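PDB 2YIK: endoglucanase from Clostridium thermocellum, which probably hydrolyses internal beta-1,4-glucosidic bonds of cellulose, as a family 9 glycoside hydrolase. Local coordinates for residues Y273-A287 with H316-L329. Sequence-based numbering, arbitrary orientation.
Sequences YGSSKWQDDYCWAAA and HCWNDVWSGTACIL. With CA (calcium ion), chain C.
Trp284 lies across the start of helix 322-329, its CZ3 3.4 Å from Gly324 C, where the glycine lets the indole reach the backbone. One face of this indole takes Val321 and, near the rim, His316 CE1; CZ3 also meets Ile328 CG1. Trp136 meets both Trp284 and His316 edge to face. Beside the indole, Thr325 OG1 comes within 3.2 Å of Trp284 CB while hydrogen-bonding back to Val321 O. Farther along, Ala287 CB packs against Ile328 CG2 and Leu329 CD2. Trp322 receives Asp280 CB squarely over its five-membered ring, a CH-pi contact almost along the ring normal, and Cys283 SG at the edge of the six-membered ring, beside CZ3. Asp280 CG sits between the backbone N and the carbonyl carbon (chi1 54°), which lets both oxygens chelate a calcium ion; OD2 also accepts a nearly straight hydrogen bond from Val321 N (2.9 Å) on its anti lone pair. The short axes of helices 279-287 and 322-329 run in nearly the same direction, 26° apart, within the (alpha/alpha)6-type barrel of family 9. The calcium sits at the N-terminal end of helix 279-287, where Lys277 O, Asp281 OD2 and two waters complete the coordination observed; the loop before helix 322-329 reaches it only through these waters, one donating to Asn319 OD1, the other to Trp318 O. On the more exposed side, packing gives way to polar links. Lys277 NZ forms a salt bridge with Asp320 OD2 (3.1 Å), and Asp320 OD1 closes an Asx turn onto Trp322 N. Asn319 OD1 accepts a hydrogen bond from Ser276 N on an in-plane lone pair, whereas Asn319 ND2 gives a more bent one to Ser276 OG (2.8 Å). At the far end, Tyr273 presents its CD1 edge to the face of Trp318 with planes at 78°, while its hydroxyl is hydrogen-bonded to Asp116.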
ATOM      1  N   TYR A 273       4.989  13.557  -0.810  1.00 25.54           N
ATOM      2  CA  TYR A 273       5.345  12.362  -0.058  1.00 25.62           C
ATOM      3  C   TYR A 273       6.788  12.451   0.424  1.00 25.61           C
ATOM      4  O   TYR A 273       7.703  11.902  -0.192  1.00 26.40           O
ATOM      5  CB  TYR A 273       5.123  11.101  -0.906  1.00 24.75           C
ATOM      6  CG  TYR A 273       3.660  10.733  -1.014  1.00 23.42           C
ATOM      7  CD1 TYR A 273       3.004  10.076   0.032  1.00 23.32           C
ATOM      8  CD2 TYR A 273       2.909  11.119  -2.122  1.00 22.62           C
ATOM      9  CE1 TYR A 273       1.630   9.824  -0.020  1.00 23.39           C
ATOM     10  CE2 TYR A 273       1.537  10.876  -2.183  1.00 24.74           C
ATOM     11  CZ  TYR A 273       0.904  10.228  -1.129  1.00 24.39           C
ATOM     12  OH  TYR A 273      -0.453  10.008  -1.191  1.00 27.04           O
ATOM     13  N   GLY A 274       6.970  13.175   1.528  1.00 25.62           N
ATOM     14  CA  GLY A 274       8.279  13.353   2.127  1.00 25.44           C
ATOM     15  C   GLY A 274       8.631  12.124   2.939  1.00 25.49           C
ATOM     16  O   GLY A 274       7.983  11.823   3.938  1.00 26.15           O
ATOM     17  N   SER A 275       9.672  11.421   2.515  1.00 25.41           N
ATOM     18  CA  SER A 275      10.100  10.187   3.176  1.00 24.91           C
ATOM     19  C   SER A 275      11.039  10.393   4.358  1.00 25.97           C
ATOM     20  O   SER A 275      12.079  11.032   4.223  1.00 26.37           O
ATOM     21  CB  SER A 275      10.772   9.269   2.145  1.00 22.62           C
ATOM     22  OG  SER A 275      11.168   8.039   2.723  1.00 20.73           O
ATOM     23  N   SER A 276      10.675   9.833   5.508  1.00 26.42           N
ATOM     24  CA  SER A 276      11.493   9.955   6.715  1.00 27.69           C
ATOM     25  C   SER A 276      12.744   9.082   6.672  1.00 27.12           C
ATOM     26  O   SER A 276      13.837   9.550   6.975  1.00 26.30           O
ATOM     27  CB  SER A 276      10.679   9.584   7.951  1.00 27.06           C
ATOM     28  OG  SER A 276       9.567  10.447   8.076  1.00 32.23           O
ATOM     29  N   LYS A 277      12.592   7.812   6.312  1.00 26.49           N
ATOM     30  CA  LYS A 277      13.755   6.934   6.262  1.00 27.56           C
ATOM     31  C   LYS A 277      13.610   5.734   5.345  1.00 27.62           C
ATOM     32  O   LYS A 277      12.534   5.438   4.846  1.00 28.32           O
ATOM     33  CB  LYS A 277      14.111   6.435   7.660  1.00 30.50           C
ATOM     34  CG  LYS A 277      13.086   5.498   8.249  1.00 34.16           C
ATOM     35  CD  LYS A 277      11.866   6.272   8.730  1.00 39.35           C
ATOM     36  CE  LYS A 277      10.579   5.436   8.672  1.00 37.83           C
ATOM     37  NZ  LYS A 277      10.126   4.932  10.012  1.00 35.60           N
ATOM     38  N   TRP A 278      14.721   5.034   5.149  1.00 26.00           N
ATOM     39  CA  TRP A 278      14.753   3.866   4.289  1.00 24.17           C
ATOM     40  C   TRP A 278      14.902   2.559   5.059  1.00 23.91           C
ATOM     41  O   TRP A 278      14.574   1.496   4.537  1.00 23.05           O
ATOM     42  CB  TRP A 278      15.916   3.981   3.299  1.00 23.53           C
ATOM     43  CG  TRP A 278      17.271   4.066   3.966  1.00 23.20           C
ATOM     44  CD1 TRP A 278      17.966   5.206   4.273  1.00 24.08           C
ATOM     45  CD2 TRP A 278      18.085   2.968   4.409  1.00 23.77           C
ATOM     46  NE1 TRP A 278      19.162   4.884   4.868  1.00 24.72           N
ATOM     47  CE2 TRP A 278      19.266   3.526   4.958  1.00 24.99           C
ATOM     48  CE3 TRP A 278      17.940   1.575   4.376  1.00 24.34           C
ATOM     49  CZ2 TRP A 278      20.290   2.729   5.496  1.00 25.06           C
ATOM     50  CZ3 TRP A 278      18.969   0.781   4.913  1.00 26.05           C
ATOM     51  CH2 TRP A 278      20.130   1.367   5.455  1.00 25.52           C
ATOM     52  N   GLN A 279      15.389   2.633   6.294  1.00 23.24           N
ATOM     53  CA  GLN A 279      15.613   1.423   7.077  1.00 24.62           C
ATOM     54  C   GLN A 279      14.399   0.532   7.321  1.00 24.44           C
ATOM     55  O   GLN A 279      14.530  -0.692   7.326  1.00 25.14           O
ATOM     56  CB  GLN A 279      16.302   1.757   8.408  1.00 25.33           C
ATOM     57  CG  GLN A 279      17.730   2.266   8.227  1.00 24.38           C
ATOM     58  CD  GLN A 279      17.816   3.776   8.126  1.00 25.46           C
ATOM     59  OE1 GLN A 279      16.899   4.440   7.641  1.00 25.16           O
ATOM     60  NE2 GLN A 279      18.933   4.328   8.580  1.00 27.76           N
ATOM     61  N   ASP A 280      13.223   1.122   7.516  1.00 23.03           N
ATOM     62  CA  ASP A 280      12.031   0.309   7.737  1.00 23.02           C
ATOM     63  C   ASP A 280      11.629  -0.421   6.452  1.00 23.07           C
ATOM     64  O   ASP A 280      11.306  -1.604   6.493  1.00 23.35           O
ATOM     65  CB  ASP A 280      10.876   1.174   8.235  1.00 23.10           C
ATOM     66  CG  ASP A 280      10.598   2.333   7.326  1.00 23.67           C
ATOM     67  OD1 ASP A 280      11.570   3.014   6.943  1.00 23.14           O
ATOM     68  OD2 ASP A 280       9.415   2.572   7.008  1.00 24.29           O
ATOM     69  N   ASP A 281      11.648   0.274   5.315  1.00 24.03           N
ATOM     70  CA  ASP A 281      11.294  -0.358   4.041  1.00 24.04           C
ATOM     71  C   ASP A 281      12.305  -1.458   3.703  1.00 23.14           C
ATOM     72  O   ASP A 281      11.942  -2.516   3.182  1.00 21.23           O
ATOM     73  CB  ASP A 281      11.307   0.659   2.901  1.00 24.56           C
ATOM     74  CG  ASP A 281      10.465   1.887   3.193  1.00 26.34           C
ATOM     75  OD1 ASP A 281       9.222   1.794   3.208  1.00 22.50           O
ATOM     76  OD2 ASP A 281      11.073   2.951   3.397  1.00 25.47           O
ATOM     77  N   TYR A 282      13.575  -1.184   3.989  1.00 22.08           N
ATOM     78  CA  TYR A 282      14.652  -2.131   3.728  1.00 21.92           C
ATOM     79  C   TYR A 282      14.407  -3.409   4.537  1.00 23.12           C
ATOM     80  O   TYR A 282      14.457  -4.512   3.995  1.00 23.15           O
ATOM     81  CB  TYR A 282      15.996  -1.499   4.115  1.00 22.22           C
ATOM     82  CG  TYR A 282      17.215  -2.281   3.673  1.00 24.18           C
ATOM     83  CD1 TYR A 282      17.676  -2.216   2.355  1.00 24.35           C
ATOM     84  CD2 TYR A 282      17.902  -3.097   4.572  1.00 25.00           C
ATOM     85  CE1 TYR A 282      18.794  -2.947   1.945  1.00 25.37           C
ATOM     86  CE2 TYR A 282      19.017  -3.831   4.177  1.00 24.69           C
ATOM     87  CZ  TYR A 282      19.457  -3.754   2.863  1.00 25.56           C
ATOM     88  OH  TYR A 282      20.546  -4.499   2.470  1.00 25.76           O
ATOM     89  N   CYS A 283      14.121  -3.251   5.829  1.00 22.11           N
ATOM     90  CA  CYS A 283      13.869  -4.394   6.706  1.00 23.56           C
ATOM     91  C   CYS A 283      12.586  -5.140   6.335  1.00 23.11           C
ATOM     92  O   CYS A 283      12.528  -6.364   6.423  1.00 23.74           O
ATOM     93  CB  CYS A 283      13.817  -3.939   8.170  1.00 23.18           C
ATOM     94  SG  CYS A 283      15.432  -3.410   8.794  1.00 26.27           S
ATOM     95  N   TRP A 284      11.575  -4.386   5.914  1.00 22.12           N
ATOM     96  CA  TRP A 284      10.280  -4.914   5.475  1.00 21.36           C
ATOM     97  C   TRP A 284      10.513  -5.854   4.273  1.00 20.51           C
ATOM     98  O   TRP A 284      10.021  -6.977   4.251  1.00 21.42           O
ATOM     99  CB  TRP A 284       9.392  -3.711   5.114  1.00 19.49           C
ATOM    100  CG  TRP A 284       8.070  -3.924   4.402  1.00 18.57           C
ATOM    101  CD1 TRP A 284       7.713  -3.370   3.207  1.00 19.37           C
ATOM    102  CD2 TRP A 284       6.877  -4.540   4.918  1.00 19.25           C
ATOM    103  NE1 TRP A 284       6.384  -3.580   2.952  1.00 18.06           N
ATOM    104  CE2 TRP A 284       5.840  -4.290   3.989  1.00 19.59           C
ATOM    105  CE3 TRP A 284       6.575  -5.255   6.085  1.00 19.65           C
ATOM    106  CZ2 TRP A 284       4.530  -4.743   4.176  1.00 20.54           C
ATOM    107  CZ3 TRP A 284       5.264  -5.707   6.275  1.00 19.63           C
ATOM    108  CH2 TRP A 284       4.260  -5.439   5.326  1.00 20.80           C
ATOM    109  N   ALA A 285      11.276  -5.388   3.289  1.00 20.92           N
ATOM    110  CA  ALA A 285      11.591  -6.194   2.109  1.00 20.87           C
ATOM    111  C   ALA A 285      12.421  -7.419   2.511  1.00 21.98           C
ATOM    112  O   ALA A 285      12.151  -8.539   2.072  1.00 22.79           O
ATOM    113  CB  ALA A 285      12.359  -5.360   1.097  1.00 18.14           C
ATOM    114  N   ALA A 286      13.429  -7.194   3.350  1.00 21.51           N
ATOM    115  CA  ALA A 286      14.305  -8.269   3.804  1.00 22.68           C
ATOM    116  C   ALA A 286      13.524  -9.369   4.516  1.00 23.50           C
ATOM    117  O   ALA A 286      13.747 -10.555   4.266  1.00 24.29           O
ATOM    118  CB  ALA A 286      15.391  -7.711   4.732  1.00 20.78           C
ATOM    119  N   ALA A 287      12.613  -8.974   5.400  1.00 22.71           N
ATOM    120  CA  ALA A 287      11.806  -9.944   6.136  1.00 22.71           C
ATOM    121  C   ALA A 287      10.965 -10.780   5.177  1.00 22.62           C
ATOM    122  O   ALA A 287      10.891 -11.995   5.315  1.00 24.07           O
ATOM    123  CB  ALA A 287      10.898  -9.233   7.137  1.00 21.71           C
ATOM    124  N   HIS A 316       1.447   1.248  11.118  1.00 23.06           N
ATOM    125  CA  HIS A 316       1.847   0.921   9.763  1.00 22.12           C
ATOM    126  C   HIS A 316       1.298   1.967   8.765  1.00 21.36           C
ATOM    127  O   HIS A 316       0.103   2.222   8.761  1.00 20.51           O
ATOM    128  CB  HIS A 316       1.343  -0.504   9.467  1.00 22.42           C
ATOM    129  CG  HIS A 316       1.823  -1.079   8.180  1.00 23.14           C
ATOM    130  ND1 HIS A 316       3.079  -1.612   8.005  1.00 23.34           N
ATOM    131  CD2 HIS A 316       1.170  -1.281   6.992  1.00 22.18           C
ATOM    132  CE1 HIS A 316       3.189  -2.121   6.789  1.00 23.65           C
ATOM    133  NE2 HIS A 316       2.037  -1.927   6.164  1.00 23.24           N
ATOM    134  N   CYS A 317       2.151   2.568   7.930  1.00 20.93           N
ATOM    135  CA  CYS A 317       1.694   3.560   6.938  1.00 22.11           C
ATOM    136  C   CYS A 317       2.767   3.767   5.870  1.00 22.52           C
ATOM    137  O   CYS A 317       3.908   3.350   6.060  1.00 23.84           O
ATOM    138  CB  CYS A 317       1.373   4.900   7.606  1.00 22.42           C
ATOM    139  SG  CYS A 317       2.777   5.665   8.431  1.00 23.05           S
ATOM    140  N   TRP A 318       2.425   4.427   4.766  1.00 22.04           N
ATOM    141  CA  TRP A 318       3.402   4.623   3.696  1.00 23.22           C
ATOM    142  C   TRP A 318       4.740   5.204   4.143  1.00 23.93           C
ATOM    143  O   TRP A 318       5.768   4.902   3.550  1.00 22.79           O
ATOM    144  CB  TRP A 318       2.826   5.487   2.559  1.00 22.91           C
ATOM    145  CG  TRP A 318       2.583   6.935   2.900  1.00 24.48           C
ATOM    146  CD1 TRP A 318       1.391   7.508   3.220  1.00 21.21           C
ATOM    147  CD2 TRP A 318       3.566   7.992   2.928  1.00 23.92           C
ATOM    148  NE1 TRP A 318       1.564   8.851   3.466  1.00 23.18           N
ATOM    149  CE2 TRP A 318       2.872   9.164   3.327  1.00 25.07           C
ATOM    150  CE3 TRP A 318       4.944   8.037   2.732  1.00 25.76           C
ATOM    151  CZ2 TRP A 318       3.537  10.402   3.439  1.00 23.08           C
ATOM    152  CZ3 TRP A 318       5.593   9.267   2.853  1.00 25.01           C
ATOM    153  CH2 TRP A 318       4.890  10.426   3.236  1.00 25.12           C
ATOM    154  N   ASN A 319       4.736   6.024   5.187  1.00 24.10           N
ATOM    155  CA  ASN A 319       5.978   6.635   5.659  1.00 23.46           C
ATOM    156  C   ASN A 319       6.625   5.908   6.845  1.00 23.31           C
ATOM    157  O   ASN A 319       7.600   6.390   7.425  1.00 22.58           O
ATOM    158  CB  ASN A 319       5.724   8.110   6.008  1.00 25.72           C
ATOM    159  CG  ASN A 319       7.006   8.918   6.107  1.00 28.51           C
ATOM    160  OD1 ASN A 319       7.946   8.712   5.334  1.00 27.33           O
ATOM    161  ND2 ASN A 319       7.042   9.858   7.048  1.00 27.06           N
ATOM    162  N   ASP A 320       6.086   4.747   7.201  1.00 22.12           N
ATOM    163  CA  ASP A 320       6.642   3.971   8.307  1.00 22.93           C
ATOM    164  C   ASP A 320       6.067   2.561   8.348  1.00 22.50           C
ATOM    165  O   ASP A 320       4.942   2.350   8.789  1.00 22.80           O
ATOM    166  CB  ASP A 320       6.362   4.652   9.644  1.00 24.68           C
ATOM    167  CG  ASP A 320       7.110   3.998  10.794  1.00 26.90           C
ATOM    168  OD1 ASP A 320       7.290   2.760  10.779  1.00 28.05           O
ATOM    169  OD2 ASP A 320       7.511   4.723  11.720  1.00 30.56           O
ATOM    170  N   VAL A 321       6.854   1.594   7.899  1.00 22.63           N
ATOM    171  CA  VAL A 321       6.404   0.215   7.884  1.00 20.58           C
ATOM    172  C   VAL A 321       7.105  -0.649   8.935  1.00 22.02           C
ATOM    173  O   VAL A 321       7.208  -1.866   8.786  1.00 23.75           O
ATOM    174  CB  VAL A 321       6.585  -0.401   6.469  1.00 21.58           C
ATOM    175  CG1 VAL A 321       5.702   0.349   5.471  1.00 18.68           C
ATOM    176  CG2 VAL A 321       8.067  -0.348   6.042  1.00 18.13           C
ATOM    177  N   TRP A 322       7.579  -0.016  10.005  1.00 20.91           N
ATOM    178  CA  TRP A 322       8.250  -0.749  11.081  1.00 20.98           C
ATOM    179  C   TRP A 322       7.310  -1.756  11.764  1.00 21.45           C
ATOM    180  O   TRP A 322       7.719  -2.869  12.082  1.00 22.07           O
ATOM    181  CB  TRP A 322       8.800   0.212  12.148  1.00 19.96           C
ATOM    182  CG  TRP A 322      10.150   0.836  11.841  1.00 21.84           C
ATOM    183  CD1 TRP A 322      10.462   2.165  11.886  1.00 20.56           C
ATOM    184  CD2 TRP A 322      11.373   0.146  11.507  1.00 24.05           C
ATOM    185  NE1 TRP A 322      11.793   2.352  11.583  1.00 22.52           N
ATOM    186  CE2 TRP A 322      12.370   1.143  11.324  1.00 23.05           C
ATOM    187  CE3 TRP A 322      11.706  -1.199  11.289  1.00 24.35           C
ATOM    188  CZ2 TRP A 322      13.701   0.817  11.004  1.00 23.94           C
ATOM    189  CZ3 TRP A 322      13.032  -1.519  10.964  1.00 24.16           C
ATOM    190  CH2 TRP A 322      14.003  -0.508  10.799  1.00 23.90           C
ATOM    191  N   SER A 323       6.056  -1.374  11.994  1.00 20.91           N
ATOM    192  CA  SER A 323       5.131  -2.279  12.661  1.00 21.86           C
ATOM    193  C   SER A 323       4.816  -3.491  11.798  1.00 19.22           C
ATOM    194  O   SER A 323       4.694  -4.595  12.307  1.00 20.70           O
ATOM    195  CB  SER A 323       3.839  -1.554  13.077  1.00 20.62           C
ATOM    196  OG  SER A 323       3.220  -0.903  11.990  1.00 21.81           O
ATOM    197  N   GLY A 324       4.691  -3.285  10.492  1.00 21.80           N
ATOM    198  CA  GLY A 324       4.429  -4.403   9.603  1.00 20.55           C
ATOM    199  C   GLY A 324       5.646  -5.316   9.608  1.00 21.22           C
ATOM    200  O   GLY A 324       5.525  -6.543   9.641  1.00 20.86           O
ATOM    201  N   THR A 325       6.824  -4.703   9.582  1.00 20.77           N
ATOM    202  CA  THR A 325       8.079  -5.444   9.594  1.00 21.17           C
ATOM    203  C   THR A 325       8.142  -6.317  10.845  1.00 21.30           C
ATOM    204  O   THR A 325       8.444  -7.504  10.764  1.00 22.52           O
ATOM    205  CB  THR A 325       9.296  -4.476   9.565  1.00 20.30           C
ATOM    206  OG1 THR A 325       9.288  -3.734   8.340  1.00 21.89           O
ATOM    207  CG2 THR A 325      10.604  -5.239   9.662  1.00 18.24           C
ATOM    208  N   ALA A 326       7.842  -5.729  11.998  1.00 22.04           N
ATOM    209  CA  ALA A 326       7.876  -6.470  13.253  1.00 22.37           C
ATOM    210  C   ALA A 326       6.972  -7.690  13.190  1.00 22.29           C
ATOM    211  O   ALA A 326       7.332  -8.747  13.691  1.00 22.92           O
ATOM    212  CB  ALA A 326       7.463  -5.577  14.416  1.00 21.85           C
ATOM    213  N   CYS A 327       5.801  -7.541  12.573  1.00 23.44           N
ATOM    214  CA  CYS A 327       4.860  -8.651  12.445  1.00 22.93           C
ATOM    215  C   CYS A 327       5.463  -9.798  11.633  1.00 23.16           C
ATOM    216  O   CYS A 327       5.353 -10.964  12.010  1.00 23.75           O
ATOM    217  CB  CYS A 327       3.565  -8.191  11.762  1.00 23.46           C
ATOM    218  SG  CYS A 327       2.476  -7.164  12.768  1.00 22.37           S
ATOM    219  N   ILE A 328       6.105  -9.462  10.521  1.00 22.18           N
ATOM    220  CA  ILE A 328       6.684 -10.486   9.671  1.00 23.30           C
ATOM    221  C   ILE A 328       7.855 -11.192  10.352  1.00 23.57           C
ATOM    222  O   ILE A 328       7.963 -12.418  10.286  1.00 22.87           O
ATOM    223  CB  ILE A 328       7.120  -9.899   8.308  1.00 22.40           C
ATOM    224  CG1 ILE A 328       5.932  -9.172   7.668  1.00 20.55           C
ATOM    225  CG2 ILE A 328       7.622 -11.021   7.384  1.00 20.69           C
ATOM    226  CD1 ILE A 328       4.703 -10.027   7.537  1.00 21.70           C
ATOM    227  N   LEU A 329       8.720 -10.424  11.010  1.00 22.68           N
ATOM    228  CA  LEU A 329       9.848 -11.010  11.717  1.00 22.19           C
ATOM    229  C   LEU A 329       9.331 -11.929  12.826  1.00 22.70           C
ATOM    230  O   LEU A 329       9.926 -12.961  13.115  1.00 23.07           O
ATOM    231  CB  LEU A 329      10.749  -9.913  12.303  1.00 21.54           C
ATOM    232  CG  LEU A 329      11.611  -9.162  11.280  1.00 21.97           C
ATOM    233  CD1 LEU A 329      12.408  -8.064  11.968  1.00 23.19           C
ATOM    234  CD2 LEU A 329      12.555 -10.142  10.594  1.00 21.27           C
TER
HETATM  235 CA    CA C1333      10.276   4.513   5.308  1.00 30.68          CA
HETATM  236  O   HOH W   1       9.773   6.940   4.554  1.00 19.26           O
HETATM  237  O   HOH W   2       7.954   3.858   4.348  1.00 19.47           O